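Local coordinates for uncharacterized protein (Desulfovibrio piger ATCC 29098, PDB 4Z48) that is of unknown function but belongs to the LolA-like family, whose better-known members carry lipoproteins to the bacterial outer membrane, so a related lipid-binding role is possible, at residues Val22-Met34 against Leu43-Gly55. Numbering follows the deposited sequence.
Sequences VDTSQDSYSEAVM and LTRSFKTYSKHFG
S30 O accepts the N-H of T49 N at 2.9 Å and, more weakly, a water that also joins S30 OG and T49 OG1. A second water donates to T49 O at 2.8 Å, bonds S28 OG, and reaches S28 O and S51 OG only weakly. Serine and threonine suit this face because their short hydroxyls give the waters partners beside the backbone carbonyls. Farther along the same face, A32 is small enough to lie beneath F47: its CB sits over one ring face in a CH-pi contact, 3.8 Å from the centroid. F47 takes the crowded first torsion (chi1 57°), which swings its ring over A32, while M34 CB meets the ring edge. On the reverse face Y29 and Y50 run side by side, planes 56° apart, with Y29 CD1 3.6 Å from Y50 CE2. Y29 OH donates to the anti lone pair of E31 OE2 at 2.7 Å, and K48 suits its place by laying long methylenes along that hydroxyl. Y238 stacks on Y50, and N227 holds E31 OE1. A water donating to Y29 OH also bonds Y50 OH. In this hairpin of the LolA-like framework, tyrosines can therefore pack by their rings while their hydroxyls stay hydrogen-bonded, and E31, gripped at both oxygens, fixes where the Y29 hydroxyl lies.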
ATOM      1  N   VAL A  22       8.430  -9.277  -8.056  1.00 27.18           N
ATOM      2  CA  VAL A  22       9.424  -9.079  -6.968  1.00 27.74           C
ATOM      3  C   VAL A  22       9.027  -9.874  -5.696  1.00 30.74           C
ATOM      4  O   VAL A  22       9.859 -10.597  -5.137  1.00 30.33           O
ATOM      5  CB  VAL A  22       9.657  -7.574  -6.658  1.00 31.43           C
ATOM      6  CG1 VAL A  22      10.548  -7.383  -5.420  1.00 31.21           C
ATOM      7  CG2 VAL A  22      10.254  -6.857  -7.877  1.00 31.05           C
ATOM      8  N   ASP A  23       7.771  -9.782  -5.283  1.00 26.89           N
ATOM      9  CA  ASP A  23       7.305 -10.467  -4.075  1.00 26.98           C
ATOM     10  C   ASP A  23       6.991 -11.954  -4.362  1.00 29.10           C
ATOM     11  O   ASP A  23       5.884 -12.287  -4.785  1.00 27.02           O
ATOM     12  CB  ASP A  23       6.090  -9.743  -3.457  1.00 28.30           C
ATOM     13  CG  ASP A  23       5.620 -10.358  -2.140  1.00 35.90           C
ATOM     14  OD1 ASP A  23       6.375 -11.169  -1.560  1.00 33.15           O
ATOM     15  OD2 ASP A  23       4.471 -10.040  -1.700  1.00 41.43           O
ATOM     16  N   THR A  24       7.968 -12.843  -4.073  1.00 25.70           N
ATOM     17  CA  THR A  24       7.867 -14.285  -4.336  1.00 25.36           C
ATOM     18  C   THR A  24       7.352 -15.045  -3.082  1.00 29.55           C
ATOM     19  O   THR A  24       7.248 -16.275  -3.087  1.00 30.52           O
ATOM     20  CB  THR A  24       9.240 -14.794  -4.794  1.00 33.11           C
ATOM     21  OG1 THR A  24      10.221 -14.455  -3.805  1.00 32.34           O
ATOM     22  CG2 THR A  24       9.661 -14.216  -6.156  1.00 32.35           C
ATOM     23  N   SER A  25       7.049 -14.310  -2.021  1.00 25.00           N
ATOM     24  CA  SER A  25       6.607 -14.869  -0.736  1.00 23.91           C
ATOM     25  C   SER A  25       5.185 -15.395  -0.747  1.00 28.04           C
ATOM     26  O   SER A  25       4.382 -14.948  -1.558  1.00 27.01           O
ATOM     27  CB  SER A  25       6.725 -13.828   0.369  1.00 24.10           C
ATOM     28  OG  SER A  25       5.666 -12.889   0.368  1.00 26.70           O
ATOM     29  N   GLN A  26       4.857 -16.279   0.226  1.00 25.68           N
ATOM     30  CA  GLN A  26       3.505 -16.805   0.444  1.00 24.79           C
ATOM     31  C   GLN A  26       2.869 -16.113   1.645  1.00 26.01           C
ATOM     32  O   GLN A  26       1.650 -16.005   1.708  1.00 25.09           O
ATOM     33  CB  GLN A  26       3.502 -18.332   0.621  1.00 27.31           C
ATOM     34  CG  GLN A  26       3.464 -19.099  -0.728  1.00 46.11           C
ATOM     35  CD  GLN A  26       2.277 -18.735  -1.614  1.00 69.14           C
ATOM     36  OE1 GLN A  26       2.416 -18.078  -2.658  1.00 66.28           O
ATOM     37  NE2 GLN A  26       1.078 -19.132  -1.210  1.00 59.29           N
ATOM     38  N   ASP A  27       3.689 -15.646   2.600  1.00 21.23           N
ATOM     39  CA  ASP A  27       3.182 -14.904   3.752  1.00 21.27           C
ATOM     40  C   ASP A  27       4.286 -13.999   4.298  1.00 24.36           C
ATOM     41  O   ASP A  27       5.448 -14.132   3.902  1.00 25.27           O
ATOM     42  CB  ASP A  27       2.624 -15.857   4.832  1.00 23.07           C
ATOM     43  CG  ASP A  27       3.629 -16.598   5.685  1.00 33.76           C
ATOM     44  OD1 ASP A  27       4.591 -15.962   6.157  1.00 36.47           O
ATOM     45  OD2 ASP A  27       3.381 -17.774   5.991  1.00 42.54           O
ATOM     46  N   SER A  28       3.916 -13.052   5.136  1.00 21.79           N
ATOM     47  CA  SER A  28       4.863 -12.145   5.774  1.00 21.92           C
ATOM     48  C   SER A  28       4.333 -11.574   7.085  1.00 24.17           C
ATOM     49  O   SER A  28       3.127 -11.468   7.318  1.00 20.75           O
ATOM     50  CB  SER A  28       5.223 -10.985   4.844  1.00 25.35           C
ATOM     51  OG  SER A  28       4.082 -10.226   4.500  1.00 32.68           O
ATOM     52  N   TYR A  29       5.276 -11.150   7.912  1.00 20.83           N
ATOM     53  CA  TYR A  29       5.030 -10.512   9.184  1.00 20.96           C
ATOM     54  C   TYR A  29       5.902  -9.300   9.269  1.00 24.59           C
ATOM     55  O   TYR A  29       7.053  -9.377   8.837  1.00 25.82           O
ATOM     56  CB  TYR A  29       5.346 -11.489  10.319  1.00 22.97           C
ATOM     57  CG  TYR A  29       5.404 -10.842  11.678  1.00 24.44           C
ATOM     58  CD1 TYR A  29       4.238 -10.591  12.402  1.00 25.00           C
ATOM     59  CD2 TYR A  29       6.615 -10.410  12.218  1.00 25.42           C
ATOM     60  CE1 TYR A  29       4.283  -9.997  13.664  1.00 23.24           C
ATOM     61  CE2 TYR A  29       6.669  -9.799  13.476  1.00 26.46           C
ATOM     62  CZ  TYR A  29       5.497  -9.591  14.188  1.00 31.86           C
ATOM     63  OH  TYR A  29       5.512  -8.989  15.416  1.00 31.29           O
ATOM     64  N   SER A  30       5.379  -8.180   9.800  1.00 20.15           N
ATOM     65  CA  SER A  30       6.216  -7.017  10.087  1.00 19.19           C
ATOM     66  C   SER A  30       5.651  -6.191  11.238  1.00 22.50           C
ATOM     67  O   SER A  30       4.511  -6.358  11.650  1.00 23.84           O
ATOM     68  CB  SER A  30       6.443  -6.137   8.866  1.00 23.08           C
ATOM     69  OG  SER A  30       5.336  -5.321   8.546  1.00 26.73           O
ATOM     70  N   GLU A  31       6.508  -5.340  11.776  1.00 19.25           N
ATOM     71  CA  GLU A  31       6.199  -4.372  12.813  1.00 19.06           C
ATOM     72  C   GLU A  31       6.464  -2.972  12.245  1.00 22.57           C
ATOM     73  O   GLU A  31       7.391  -2.770  11.446  1.00 21.41           O
ATOM     74  CB  GLU A  31       7.048  -4.647  14.060  1.00 20.56           C
ATOM     75  CG  GLU A  31       6.679  -5.947  14.743  1.00 31.09           C
ATOM     76  CD  GLU A  31       7.675  -6.397  15.788  1.00 46.34           C
ATOM     77  OE1 GLU A  31       8.506  -5.565  16.210  1.00 30.29           O
ATOM     78  OE2 GLU A  31       7.649  -7.589  16.161  1.00 37.62           O
ATOM     79  N   ALA A  32       5.627  -2.023  12.592  1.00 18.94           N
ATOM     80  CA  ALA A  32       5.815  -0.661  12.084  1.00 18.80           C
ATOM     81  C   ALA A  32       5.472   0.377  13.123  1.00 21.64           C
ATOM     82  O   ALA A  32       4.677   0.108  14.033  1.00 19.80           O
ATOM     83  CB  ALA A  32       4.943  -0.419  10.843  1.00 19.46           C
ATOM     84  N   VAL A  33       6.096   1.555  12.988  1.00 17.39           N
ATOM     85  CA  VAL A  33       5.783   2.767  13.753  1.00 18.78           C
ATOM     86  C   VAL A  33       5.476   3.842  12.704  1.00 23.25           C
ATOM     87  O   VAL A  33       6.252   4.017  11.759  1.00 23.27           O
ATOM     88  CB  VAL A  33       6.890   3.199  14.755  1.00 23.04           C
ATOM     89  CG1 VAL A  33       6.585   4.592  15.319  1.00 23.29           C
ATOM     90  CG2 VAL A  33       6.993   2.206  15.908  1.00 23.77           C
HETATM   91  N   MSE A  34       4.360   4.541  12.880  1.00 20.49           N
HETATM   92  CA  MSE A  34       3.902   5.612  12.008  1.00 19.34           C
HETATM   93  C   MSE A  34       3.852   6.901  12.810  1.00 21.47           C
HETATM   94  O   MSE A  34       3.373   6.910  13.942  1.00 17.53           O
HETATM   95  CB  MSE A  34       2.529   5.214  11.427  1.00 21.68           C
HETATM   96  CG  MSE A  34       1.657   6.337  10.957  1.00 28.13           C
HETATM   97 SE   MSE A  34      -0.134   5.547  10.605  0.75 33.46          SE
HETATM   98  CE  MSE A  34       0.194   4.761   9.029  1.00 27.25           C
ATOM     99  N   LEU A  43       0.841  12.735  15.815  1.00 18.77           N
ATOM    100  CA  LEU A  43       0.094  11.538  16.202  1.00 18.36           C
ATOM    101  C   LEU A  43       0.992  10.371  15.897  1.00 24.07           C
ATOM    102  O   LEU A  43       1.682  10.383  14.869  1.00 25.31           O
ATOM    103  CB  LEU A  43      -1.218  11.361  15.410  1.00 17.87           C
ATOM    104  CG  LEU A  43      -2.417  12.221  15.710  1.00 20.83           C
ATOM    105  CD1 LEU A  43      -3.522  11.897  14.687  1.00 18.46           C
ATOM    106  CD2 LEU A  43      -2.933  11.950  17.143  1.00 21.06           C
ATOM    107  N   THR A  44       0.938   9.350  16.701  1.00 20.34           N
ATOM    108  CA  THR A  44       1.791   8.187  16.468  1.00 20.57           C
ATOM    109  C   THR A  44       0.959   6.937  16.586  1.00 21.47           C
ATOM    110  O   THR A  44      -0.078   6.939  17.242  1.00 19.27           O
ATOM    111  CB  THR A  44       3.056   8.167  17.425  1.00 27.64           C
ATOM    112  OG1 THR A  44       2.748   7.634  18.706  1.00 37.19           O
ATOM    113  CG2 THR A  44       3.706   9.515  17.572  1.00 23.03           C
ATOM    114  N   ARG A  45       1.351   5.910  15.867  1.00 18.70           N
ATOM    115  CA  ARG A  45       0.725   4.601  15.877  1.00 18.22           C
ATOM    116  C   ARG A  45       1.788   3.539  15.764  1.00 23.21           C
ATOM    117  O   ARG A  45       2.755   3.744  15.036  1.00 20.02           O
ATOM    118  CB  ARG A  45      -0.265   4.432  14.716  1.00 19.06           C
ATOM    119  CG  ARG A  45      -1.613   5.111  14.902  1.00 19.07           C
ATOM    120  CD  ARG A  45      -1.621   6.532  14.363  1.00 18.53           C
ATOM    121  NE  ARG A  45      -2.966   7.093  14.418  1.00 23.03           N
ATOM    122  CZ  ARG A  45      -3.484   7.701  15.472  1.00 30.37           C
ATOM    123  NH1 ARG A  45      -2.764   7.856  16.580  1.00 21.93           N
ATOM    124  NH2 ARG A  45      -4.724   8.172  15.428  1.00 25.32           N
ATOM    125  N   SER A  46       1.616   2.430  16.479  1.00 20.40           N
ATOM    126  CA  SER A  46       2.473   1.241  16.396  1.00 19.95           C
ATOM    127  C   SER A  46       1.574   0.126  15.954  1.00 23.69           C
ATOM    128  O   SER A  46       0.480  -0.002  16.515  1.00 22.95           O
ATOM    129  CB  SER A  46       3.116   0.903  17.746  1.00 23.04           C
ATOM    130  OG  SER A  46       4.199   1.757  18.066  1.00 32.01           O
ATOM    131  N   PHE A  47       1.997  -0.687  14.992  1.00 17.64           N
ATOM    132  CA  PHE A  47       1.166  -1.801  14.537  1.00 17.59           C
ATOM    133  C   PHE A  47       1.976  -2.998  14.024  1.00 22.22           C
ATOM    134  O   PHE A  47       3.150  -2.884  13.733  1.00 20.48           O
ATOM    135  CB  PHE A  47       0.154  -1.363  13.461  1.00 18.24           C
ATOM    136  CG  PHE A  47       0.701  -0.704  12.214  1.00 18.50           C
ATOM    137  CD1 PHE A  47       0.950   0.667  12.181  1.00 21.19           C
ATOM    138  CD2 PHE A  47       0.931  -1.445  11.061  1.00 19.45           C
ATOM    139  CE1 PHE A  47       1.444   1.280  11.026  1.00 19.94           C
ATOM    140  CE2 PHE A  47       1.381  -0.827   9.889  1.00 20.83           C
ATOM    141  CZ  PHE A  47       1.604   0.539   9.868  1.00 18.63           C
ATOM    142  N   LYS A  48       1.334  -4.161  13.980  1.00 21.81           N
ATOM    143  CA  LYS A  48       1.884  -5.374  13.382  1.00 21.77           C
ATOM    144  C   LYS A  48       1.012  -5.711  12.177  1.00 24.92           C
ATOM    145  O   LYS A  48      -0.209  -5.512  12.218  1.00 22.81           O
ATOM    146  CB  LYS A  48       1.945  -6.552  14.372  1.00 23.40           C
ATOM    147  CG  LYS A  48       2.969  -6.396  15.496  1.00 25.24           C
ATOM    148  CD  LYS A  48       2.752  -7.431  16.587  1.00 31.89           C
ATOM    149  CE  LYS A  48       3.857  -7.362  17.619  1.00 53.82           C
ATOM    150  NZ  LYS A  48       3.714  -6.197  18.532  1.00 72.00           N
ATOM    151  N   THR A  49       1.634  -6.166  11.080  1.00 20.75           N
ATOM    152  CA  THR A  49       0.925  -6.563   9.876  1.00 19.96           C
ATOM    153  C   THR A  49       1.175  -8.044   9.601  1.00 23.61           C
ATOM    154  O   THR A  49       2.316  -8.465   9.511  1.00 22.56           O
ATOM    155  CB  THR A  49       1.304  -5.672   8.640  1.00 26.30           C
ATOM    156  OG1 THR A  49       1.050  -4.293   8.938  1.00 25.40           O
ATOM    157  CG2 THR A  49       0.497  -6.036   7.392  1.00 24.55           C
ATOM    158  N   TYR A  50       0.105  -8.799   9.375  1.00 20.61           N
ATOM    159  CA  TYR A  50       0.174 -10.218   8.971  1.00 21.11           C
ATOM    160  C   TYR A  50      -0.386 -10.321   7.555  1.00 24.17           C
ATOM    161  O   TYR A  50      -1.405  -9.700   7.282  1.00 21.92           O
ATOM    162  CB  TYR A  50      -0.651 -11.096   9.939  1.00 22.51           C
ATOM    163  CG  TYR A  50      -0.258 -10.961  11.390  1.00 24.45           C
ATOM    164  CD1 TYR A  50      -0.796  -9.950  12.189  1.00 26.06           C
ATOM    165  CD2 TYR A  50       0.630 -11.856  11.978  1.00 25.95           C
ATOM    166  CE1 TYR A  50      -0.417  -9.806  13.520  1.00 26.46           C
ATOM    167  CE2 TYR A  50       0.967 -11.759  13.328  1.00 26.55           C
ATOM    168  CZ  TYR A  50       0.440 -10.732  14.097  1.00 32.96           C
ATOM    169  OH  TYR A  50       0.786 -10.619  15.426  1.00 29.81           O
ATOM    170  N   SER A  51       0.289 -11.036   6.633  1.00 21.37           N
ATOM    171  CA  SER A  51      -0.241 -11.167   5.267  1.00 20.13           C
ATOM    172  C   SER A  51      -0.037 -12.566   4.781  1.00 22.28           C
ATOM    173  O   SER A  51       0.923 -13.206   5.200  1.00 22.54           O
ATOM    174  CB  SER A  51       0.418 -10.182   4.298  1.00 26.42           C
ATOM    175  OG  SER A  51       0.580  -8.902   4.880  1.00 39.05           O
ATOM    176  N   LYS A  52      -0.933 -13.055   3.921  1.00 19.53           N
ATOM    177  CA  LYS A  52      -0.837 -14.383   3.366  1.00 21.56           C
ATOM    178  C   LYS A  52      -1.582 -14.434   2.043  1.00 25.95           C
ATOM    179  O   LYS A  52      -2.662 -13.850   1.925  1.00 26.81           O
ATOM    180  CB  LYS A  52      -1.376 -15.430   4.361  1.00 24.92           C
ATOM    181  CG  LYS A  52      -1.125 -16.878   3.943  1.00 36.36           C
ATOM    182  CD  LYS A  52      -1.686 -17.853   4.954  1.00 37.87           C
ATOM    183  CE  LYS A  52      -1.462 -19.259   4.484  1.00 44.34           C
ATOM    184  NZ  LYS A  52      -1.862 -20.246   5.518  1.00 59.80           N
ATOM    185  N   HIS A  53      -0.979 -15.106   1.039  1.00 22.71           N
ATOM    186  CA  HIS A  53      -1.571 -15.288  -0.283  1.00 23.81           C
ATOM    187  C   HIS A  53      -2.652 -16.337  -0.221  1.00 31.04           C
ATOM    188  O   HIS A  53      -2.598 -17.252   0.618  1.00 30.60           O
ATOM    189  CB  HIS A  53      -0.494 -15.632  -1.333  1.00 25.60           C
ATOM    190  CG  HIS A  53       0.274 -14.419  -1.745  1.00 30.47           C
ATOM    191  ND1 HIS A  53       1.281 -13.904  -0.958  1.00 33.20           N
ATOM    192  CD2 HIS A  53       0.047 -13.562  -2.767  1.00 34.39           C
ATOM    193  CE1 HIS A  53       1.697 -12.805  -1.569  1.00 32.76           C
ATOM    194  NE2 HIS A  53       0.964 -12.541  -2.642  1.00 33.72           N
ATOM    195  N   PHE A  54      -3.708 -16.116  -1.018  1.00 31.76           N
ATOM    196  CA  PHE A  54      -4.910 -16.954  -1.115  1.00 34.56           C
ATOM    197  C   PHE A  54      -5.378 -17.023  -2.567  1.00 40.10           C
ATOM    198  O   PHE A  54      -4.901 -16.257  -3.399  1.00 37.73           O
ATOM    199  CB  PHE A  54      -6.048 -16.384  -0.223  1.00 36.79           C
ATOM    200  CG  PHE A  54      -5.935 -16.675   1.257  1.00 39.06           C
ATOM    201  CD1 PHE A  54      -5.220 -15.828   2.097  1.00 41.18           C
ATOM    202  CD2 PHE A  54      -6.576 -17.774   1.817  1.00 42.26           C
ATOM    203  CE1 PHE A  54      -5.133 -16.082   3.469  1.00 41.87           C
ATOM    204  CE2 PHE A  54      -6.484 -18.033   3.190  1.00 44.61           C
ATOM    205  CZ  PHE A  54      -5.772 -17.178   4.007  1.00 42.17           C
ATOM    206  N   GLY A  55      -6.329 -17.904  -2.844  1.00 42.56           N
ATOM    207  CA  GLY A  55      -6.917 -18.045  -4.170  1.00 44.89           C
ATOM    208  C   GLY A  55      -6.411 -19.212  -4.988  1.00 54.85           C
ATOM    209  O   GLY A  55      -5.402 -19.839  -4.645  1.00 54.25           O
TER
HETATM  210  O   HOH W   1       3.213  -8.572   6.861  1.00 30.75           O
HETATM  211  O   HOH W   2       3.512 -11.130  16.877  1.00 49.67           O
HETATM  212  O   HOH W   3       3.479  -3.684  10.199  1.00 26.76           O